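PDB 1ZH8: oxidoreductase, which probably catalyses NADP-dependent oxidation or reduction of an alcohol or carbonyl group in a still unspecified substrate. Local coordinates for residues A30-L35 against N177-H182. Residues are numbered along the deposited sequence; the frame is centred on the assembly and turned at random.
With NAP (NADP nicotinamide-adenine-dinucleotide phosphate), chain D.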
loop_
_atom_site.group_PDB
_atom_site.type_symbol
_atom_site.label_atom_id
_atom_site.label_comp_id
_atom_site.label_asym_id
_atom_site.label_seq_id
_atom_site.Cartn_x
_atom_site.Cartn_y
_atom_site.Cartn_z
ATOM N N ALA A 30 17.173 4.334 -28.719
ATOM C CA ALA A 30 17.787 5.230 -29.687
ATOM C C ALA A 30 16.853 5.504 -30.883
ATOM O O ALA A 30 16.678 6.649 -31.278
ATOM C CB ALA A 30 19.126 4.680 -30.153
ATOM N N ARG A 31 16.261 4.453 -31.445
ATOM C CA ARG A 31 15.431 4.569 -32.623
ATOM C C ARG A 31 14.114 5.248 -32.299
ATOM O O ARG A 31 13.645 6.101 -33.049
ATOM C CB ARG A 31 15.101 3.180 -33.189
ATOM C CG ARG A 31 16.187 2.480 -34.012
ATOM C CD ARG A 31 15.584 1.296 -34.792
ATOM N NE ARG A 31 15.313 0.194 -33.881
ATOM C CZ ARG A 31 14.108 -0.200 -33.468
ATOM N NH1 ARG A 31 12.992 0.385 -33.907
ATOM N NH2 ARG A 31 14.028 -1.201 -32.603
ATOM N N GLU A 32 13.507 4.861 -31.179
ATOM C CA GLU A 32 12.080 5.079 -31.007
ATOM C C GLU A 32 11.794 6.245 -30.081
ATOM O O GLU A 32 10.734 6.876 -30.173
ATOM C CB GLU A 32 11.386 3.792 -30.528
ATOM C CG GLU A 32 11.190 2.755 -31.653
ATOM C CD GLU A 32 10.424 1.494 -31.227
ATOM O OE1 GLU A 32 9.835 1.481 -30.119
ATOM O OE2 GLU A 32 10.414 0.514 -32.013
ATOM N N LEU A 33 12.755 6.536 -29.210
ATOM C CA LEU A 33 12.559 7.515 -28.158
ATOM C C LEU A 33 13.507 8.708 -28.364
ATOM O O LEU A 33 13.071 9.855 -28.346
ATOM C CB LEU A 33 12.738 6.842 -26.782
ATOM C CG LEU A 33 11.787 5.669 -26.463
ATOM C CD1 LEU A 33 12.081 5.086 -25.103
ATOM C CD2 LEU A 33 10.299 6.086 -26.524
ATOM N N HIS A 34 14.792 8.432 -28.614
ATOM C CA HIS A 34 15.791 9.503 -28.762
ATOM C C HIS A 34 15.774 10.206 -30.102
ATOM O O HIS A 34 15.773 11.424 -30.155
ATOM C CB HIS A 34 17.196 9.015 -28.396
ATOM C CG HIS A 34 17.393 8.833 -26.923
ATOM N ND1 HIS A 34 18.601 9.052 -26.296
ATOM C CD2 HIS A 34 16.518 8.488 -25.946
ATOM C CE1 HIS A 34 18.468 8.821 -25.002
ATOM N NE2 HIS A 34 17.211 8.485 -24.763
ATOM N N LEU A 35 15.750 9.445 -31.183
ATOM C CA LEU A 35 15.802 10.051 -32.495
ATOM C C LEU A 35 14.621 10.993 -32.778
ATOM O O LEU A 35 14.837 12.114 -33.218
ATOM C CB LEU A 35 15.931 8.999 -33.585
ATOM C CG LEU A 35 16.184 9.548 -34.987
ATOM C CD1 LEU A 35 17.570 10.196 -35.085
ATOM C CD2 LEU A 35 16.047 8.410 -35.974
ATOM N N ASN A 177 4.509 -10.389 -26.283
ATOM C CA ASN A 177 4.568 -9.483 -27.434
ATOM C C ASN A 177 5.216 -8.142 -27.133
ATOM O O ASN A 177 5.251 -7.273 -27.989
ATOM C CB ASN A 177 3.177 -9.219 -28.004
ATOM C CG ASN A 177 2.501 -10.468 -28.488
ATOM O OD1 ASN A 177 2.987 -11.150 -29.391
ATOM N ND2 ASN A 177 1.356 -10.773 -27.895
ATOM N N ASN A 178 5.702 -7.956 -25.916
ATOM C CA ASN A 178 6.358 -6.726 -25.567
ATOM C C ASN A 178 7.811 -6.797 -26.005
ATOM O O ASN A 178 8.517 -7.761 -25.693
ATOM C CB ASN A 178 6.244 -6.499 -24.079
ATOM C CG ASN A 178 6.850 -5.193 -23.644
ATOM O OD1 ASN A 178 8.027 -4.903 -23.901
ATOM N ND2 ASN A 178 6.055 -4.395 -22.962
ATOM N N LYS A 179 8.254 -5.782 -26.735
ATOM C CA LYS A 179 9.602 -5.772 -27.314
ATOM C C LYS A 179 10.746 -5.721 -26.269
ATOM O O LYS A 179 11.812 -6.297 -26.493
ATOM C CB LYS A 179 9.741 -4.628 -28.324
ATOM C CG LYS A 179 9.673 -3.238 -27.661
ATOM C CD LYS A 179 9.763 -2.108 -28.658
ATOM C CE LYS A 179 8.401 -1.581 -29.042
ATOM N NZ LYS A 179 8.501 -0.994 -30.396
ATOM N N TYR A 180 10.533 -5.056 -25.135
ATOM C CA TYR A 180 11.599 -4.914 -24.139
ATOM C C TYR A 180 11.921 -6.247 -23.491
ATOM O O TYR A 180 13.056 -6.496 -23.089
ATOM C CB TYR A 180 11.224 -3.911 -23.056
ATOM C CG TYR A 180 11.085 -2.497 -23.535
ATOM C CD1 TYR A 180 12.176 -1.809 -24.068
ATOM C CD2 TYR A 180 9.859 -1.826 -23.428
ATOM C CE1 TYR A 180 12.044 -0.482 -24.505
ATOM C CE2 TYR A 180 9.715 -0.508 -23.865
ATOM C CZ TYR A 180 10.807 0.159 -24.400
ATOM O OH TYR A 180 10.661 1.462 -24.817
ATOM N N VAL A 181 10.910 -7.100 -23.418
ATOM C CA VAL A 181 11.032 -8.421 -22.823
ATOM C C VAL A 181 12.077 -9.306 -23.534
ATOM O O VAL A 181 12.688 -10.186 -22.916
ATOM C CB VAL A 181 9.636 -9.084 -22.770
ATOM C CG1 VAL A 181 9.711 -10.588 -22.681
ATOM C CG2 VAL A 181 8.818 -8.482 -21.628
ATOM N N HIS A 182 12.309 -9.057 -24.819
ATOM C CA HIS A 182 13.161 -9.943 -25.614
ATOM C C HIS A 182 14.640 -9.553 -25.748
ATOM O O HIS A 182 15.420 -10.286 -26.359
ATOM C CB HIS A 182 12.511 -10.207 -26.971
ATOM C CG HIS A 182 11.219 -10.946 -26.857
ATOM N ND1 HIS A 182 11.153 -12.261 -26.452
ATOM C CD2 HIS A 182 9.939 -10.543 -27.035
ATOM C CE1 HIS A 182 9.889 -12.647 -26.418
ATOM N NE2 HIS A 182 9.133 -11.624 -26.773
HETATM P PA NAP D . 18.234 -2.420 -26.530
HETATM O O1A NAP D . 17.181 -2.387 -27.579
HETATM O O2A NAP D . 18.762 -3.769 -26.270
HETATM O O5B NAP D . 19.374 -1.366 -26.932
HETATM C C5B NAP D . 20.714 -1.590 -26.559
HETATM C C4B NAP D . 21.588 -1.295 -27.763
HETATM O O4B NAP D . 22.958 -1.285 -27.384
HETATM C C3B NAP D . 21.447 -2.360 -28.844
HETATM O O3B NAP D . 21.552 -1.669 -30.054
HETATM C C2B NAP D . 22.681 -3.209 -28.592
HETATM O O2B NAP D . 23.211 -4.132 -29.538
HETATM C C1B NAP D . 23.684 -2.123 -28.270
HETATM N N9A NAP D . 24.870 -2.677 -27.622
HETATM C C8A NAP D . 24.950 -3.768 -26.784
HETATM N N7A NAP D . 26.238 -3.911 -26.404
HETATM C C5A NAP D . 26.974 -2.932 -26.993
HETATM C C6A NAP D . 28.324 -2.606 -26.964
HETATM N N6A NAP D . 29.179 -3.334 -26.266
HETATM N N1A NAP D . 28.784 -1.521 -27.662
HETATM C C2A NAP D . 27.908 -0.770 -28.408
HETATM N N3A NAP D . 26.575 -1.089 -28.451
HETATM C C4A NAP D . 26.120 -2.149 -27.754
HETATM O O3 NAP D . 17.617 -1.860 -25.167
HETATM P PN NAP D . 16.928 -0.416 -25.012
HETATM O O1N NAP D . 17.152 0.506 -26.171
HETATM O O2N NAP D . 15.607 -0.792 -24.529
HETATM O O5D NAP D . 17.698 0.256 -23.766
HETATM C C5D NAP D . 18.947 0.919 -23.865
HETATM C C4D NAP D . 19.053 1.938 -22.732
HETATM O O4D NAP D . 17.947 2.829 -22.813
HETATM C C3D NAP D . 18.969 1.256 -21.363
HETATM O O3D NAP D . 19.880 1.834 -20.459
HETATM C C2D NAP D . 17.560 1.512 -20.886
HETATM O O2D NAP D . 17.465 1.585 -19.478
HETATM C C1D NAP D . 17.239 2.829 -21.577
HETATM N N1N NAP D . 15.800 2.972 -21.782
HETATM C C2N NAP D . 15.177 4.054 -21.230
HETATM C C3N NAP D . 13.800 4.239 -21.382
HETATM C C7N NAP D . 13.152 5.538 -20.970
HETATM O O7N NAP D . 11.756 5.622 -21.130
HETATM N N7N NAP D . 13.873 6.567 -20.484
HETATM C C4N NAP D . 13.063 3.301 -22.118
HETATM C C5N NAP D . 13.711 2.200 -22.693
HETATM C C6N NAP D . 15.089 2.044 -22.516
HETATM P P2B NAP D . 22.998 -4.314 -31.123
HETATM O O1X NAP D . 23.921 -3.411 -31.914
HETATM O O2X NAP D . 21.575 -3.997 -31.525
HETATM O O3X NAP D . 23.330 -5.769 -31.372
HETATM O O HOH W 1 9.412 2.623 -27.649
#
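E32 and K179 stretch out to meet each other across the gap between their segments: the glutamate sets CG anti to its own carbonyl carbon (chi1 -77°) and runs on extended, while the lysine starts with CG between backbone N and carbonyl carbon and turns about its CG-CD bond (chi3 97°). The ammonium thus arrives at the end of the carboxylate, where NZ lies 2.8 Å from OE1, on that oxygen's syn lone pair, and makes a weak second bond to OE2. R31 adds a third charge: its NH1 meets OE2 of E32 at 3.2 Å on the anti side, with OE2 tilted out of the guanidinium plane. A glutamate suits this surface site, since its one carboxylate takes bonds from both an arginine and a lysine. Were E32 replaced by an alanine, R31 and K179 would probably lose their shared counter-charge and the water beside them one of its acceptors. Helix 28-39 follows the first strand of the Rossmann fold, whose likely GxGxxA motif includes A30, and 177-182 is a loop of the C-terminal domain; the salt bridge therefore ties the two domains together beside the NADP site. Nearer the cofactor, a methyl of L33 faces the tyrosine hydroxyl, L33 CD1 lying 3.9 Å from Y180 OH. The same methyl touches the nicotinamide, 3.6 Å from C4N of NADP, the carbon that takes up or gives away the hydride in nicotinamide cofactors, a place that suits an apolar branched side chain. Y180 is long enough to reach the cofactor from the other domain: its CE1 lies 3.6 Å from phosphate oxygen O2N, which sits at the ring edge near its plane. A water that donates to E32 OE1 at 2.8 Å also makes a weak hydrogen bond with Y180 OH, so the salt bridge and the tyrosine share it, though loosely.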